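Quinonprotein alcohol dehydrogenase-like protein (Bacteroides thetaiotaomicron VPI-5482, PDB 4R5O) is of unknown function but binds calcium and joins an immunoglobulin-like beta-sandwich domain to a seven-bladed beta-propeller of the YVTN repeat family. Local coordinates at residues Gly103-Ala108 against Gly151-Leu156. Residues are numbered along the deposited sequence; the frame is centred on the assembly and turned at random.
Sequences GFFYVA and GKFYLL
Phe105 of strand 103-108 and Phe153 of strand 152-158 meet in a buried, purely apolar contact between two neighbouring four-stranded antiparallel sheets. Their CA atoms are 11.0 Å apart, and no hydrogen bond joins the two strands. Both side chains point toward the opposite strand. In each, CG lies anti to the carbonyl carbon and beside the backbone N (chi1 -56° in Phe105), which sets where the ring lies around a bond already directed at the other strand. Phe105 CD2 comes to 3.6 Å from Phe153 CZ, and Phe105 CE2 lies 3.7 Å from Phe153 CE2. CD2 and CE2 of Phe105 thus lie at the rim of Phe153, close to the plane of that ring. The ring planes stand at 88°, with centroids 5.5 Å apart, but the approach is oblique. The two sheets are blades of the seven-bladed beta-propeller, and the pair fills part of the layer between them. In the blade of Phe105, strand 422-424 pairs with strand 103-108, so the C-terminal end of the chain closes the propeller. Cutting Phe105 back to alanine is likely to open a gap beside the Phe153 rim and leave that ring with less to hold its rotation. Phe105 is met edge-to-face by Phe100 and Phe114, and Phe153 by His148.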
loop_
_atom_site.group_PDB
_atom_site.type_symbol
_atom_site.label_atom_id
_atom_site.label_comp_id
_atom_site.label_asym_id
_atom_site.label_seq_id
_atom_site.Cartn_x
_atom_site.Cartn_y
_atom_site.Cartn_z
ATOM N N GLY A 103 -0.355 -11.240 8.428
ATOM C CA GLY A 103 -1.372 -10.188 8.463
ATOM C C GLY A 103 -1.483 -9.430 7.155
ATOM O O GLY A 103 -1.364 -10.028 6.080
ATOM N N PHE A 104 -1.722 -8.105 7.230
ATOM C CA PHE A 104 -1.842 -7.278 6.005
ATOM C C PHE A 104 -1.366 -5.846 6.224
ATOM O O PHE A 104 -1.447 -5.340 7.350
ATOM C CB PHE A 104 -3.305 -7.233 5.499
ATOM C CG PHE A 104 -4.294 -6.718 6.523
ATOM C CD1 PHE A 104 -4.506 -5.354 6.686
ATOM C CD2 PHE A 104 -5.028 -7.599 7.311
ATOM C CE1 PHE A 104 -5.411 -4.881 7.640
ATOM C CE2 PHE A 104 -5.926 -7.127 8.265
ATOM C CZ PHE A 104 -6.128 -5.772 8.410
ATOM N N PHE A 105 -0.925 -5.181 5.134
ATOM C CA PHE A 105 -0.580 -3.752 5.170
ATOM C C PHE A 105 -1.850 -2.958 4.975
ATOM O O PHE A 105 -2.817 -3.483 4.432
ATOM C CB PHE A 105 0.491 -3.352 4.129
ATOM C CG PHE A 105 1.826 -4.086 4.145
ATOM C CD1 PHE A 105 2.815 -3.751 5.069
ATOM C CD2 PHE A 105 2.112 -5.061 3.194
ATOM C CE1 PHE A 105 4.046 -4.408 5.063
ATOM C CE2 PHE A 105 3.348 -5.710 3.176
ATOM C CZ PHE A 105 4.302 -5.381 4.106
ATOM N N TYR A 106 -1.906 -1.750 5.473
ATOM C CA TYR A 106 -3.063 -0.901 5.238
ATOM C C TYR A 106 -2.526 0.504 5.101
ATOM O O TYR A 106 -1.668 0.930 5.881
ATOM C CB TYR A 106 -4.188 -1.036 6.303
ATOM C CG TYR A 106 -3.845 -0.632 7.726
ATOM C CD1 TYR A 106 -3.302 -1.549 8.618
ATOM C CD2 TYR A 106 -4.167 0.636 8.210
ATOM C CE1 TYR A 106 -3.008 -1.192 9.934
ATOM C CE2 TYR A 106 -3.876 1.007 9.519
ATOM C CZ TYR A 106 -3.302 0.084 10.381
ATOM O OH TYR A 106 -2.999 0.430 11.667
ATOM N N VAL A 107 -2.941 1.171 4.031
ATOM C CA VAL A 107 -2.523 2.523 3.697
ATOM C C VAL A 107 -3.495 3.472 4.401
ATOM O O VAL A 107 -4.676 3.494 4.086
ATOM C CB VAL A 107 -2.457 2.719 2.153
ATOM C CG1 VAL A 107 -2.016 4.141 1.786
ATOM C CG2 VAL A 107 -1.536 1.684 1.522
ATOM N N ALA A 108 -3.005 4.175 5.413
ATOM C CA ALA A 108 -3.729 5.140 6.243
ATOM C C ALA A 108 -2.748 6.168 6.763
ATOM O O ALA A 108 -1.597 5.828 7.017
ATOM C CB ALA A 108 -4.455 4.436 7.392
ATOM N N GLY A 151 5.871 -8.637 -7.463
ATOM C CA GLY A 151 6.444 -8.599 -6.120
ATOM C C GLY A 151 6.786 -7.200 -5.635
ATOM O O GLY A 151 7.596 -7.058 -4.707
ATOM N N LYS A 152 6.156 -6.153 -6.245
ATOM C CA LYS A 152 6.382 -4.755 -5.899
ATOM C C LYS A 152 5.062 -4.014 -5.666
ATOM O O LYS A 152 4.020 -4.372 -6.222
ATOM C CB LYS A 152 7.178 -4.031 -7.028
ATOM C CG LYS A 152 8.500 -4.679 -7.492
ATOM C CD LYS A 152 9.586 -4.689 -6.405
ATOM C CE LYS A 152 10.790 -5.562 -6.688
ATOM N NZ LYS A 152 10.478 -7.013 -6.598
ATOM N N PHE A 153 5.123 -2.956 -4.865
ATOM C CA PHE A 153 4.025 -2.034 -4.676
ATOM C C PHE A 153 4.314 -0.815 -5.519
ATOM O O PHE A 153 5.288 -0.110 -5.258
ATOM C CB PHE A 153 3.767 -1.663 -3.206
ATOM C CG PHE A 153 3.404 -2.768 -2.242
ATOM C CD1 PHE A 153 2.457 -3.730 -2.588
ATOM C CD2 PHE A 153 3.869 -2.743 -0.918
ATOM C CE1 PHE A 153 2.075 -4.723 -1.670
ATOM C CE2 PHE A 153 3.466 -3.718 0.004
ATOM C CZ PHE A 153 2.577 -4.706 -0.381
ATOM N N TYR A 154 3.547 -0.629 -6.592
ATOM C CA TYR A 154 3.691 0.539 -7.449
ATOM C C TYR A 154 2.734 1.578 -6.968
ATOM O O TYR A 154 1.539 1.334 -6.992
ATOM C CB TYR A 154 3.464 0.202 -8.928
ATOM C CG TYR A 154 4.432 -0.825 -9.456
ATOM C CD1 TYR A 154 5.717 -0.465 -9.849
ATOM C CD2 TYR A 154 4.053 -2.150 -9.605
ATOM C CE1 TYR A 154 6.609 -1.402 -10.350
ATOM C CE2 TYR A 154 4.933 -3.097 -10.116
ATOM C CZ TYR A 154 6.211 -2.716 -10.488
ATOM O OH TYR A 154 7.070 -3.647 -11.006
ATOM N N LEU A 155 3.251 2.690 -6.443
ATOM C CA LEU A 155 2.436 3.770 -5.893
ATOM C C LEU A 155 2.480 4.990 -6.814
ATOM O O LEU A 155 3.555 5.439 -7.226
ATOM C CB LEU A 155 2.909 4.137 -4.466
ATOM C CG LEU A 155 2.535 5.518 -3.894
ATOM C CD1 LEU A 155 1.038 5.637 -3.605
ATOM C CD2 LEU A 155 3.293 5.807 -2.640
ATOM N N LEU A 156 1.285 5.528 -7.106
ATOM C CA LEU A 156 1.071 6.774 -7.822
ATOM C C LEU A 156 0.380 7.726 -6.878
ATOM O O LEU A 156 -0.709 7.406 -6.390
ATOM C CB LEU A 156 0.274 6.583 -9.136
ATOM C CG LEU A 156 -0.179 7.859 -9.848
ATOM C CD1 LEU A 156 0.989 8.590 -10.456
ATOM C CD2 LEU A 156 -1.177 7.535 -10.914
#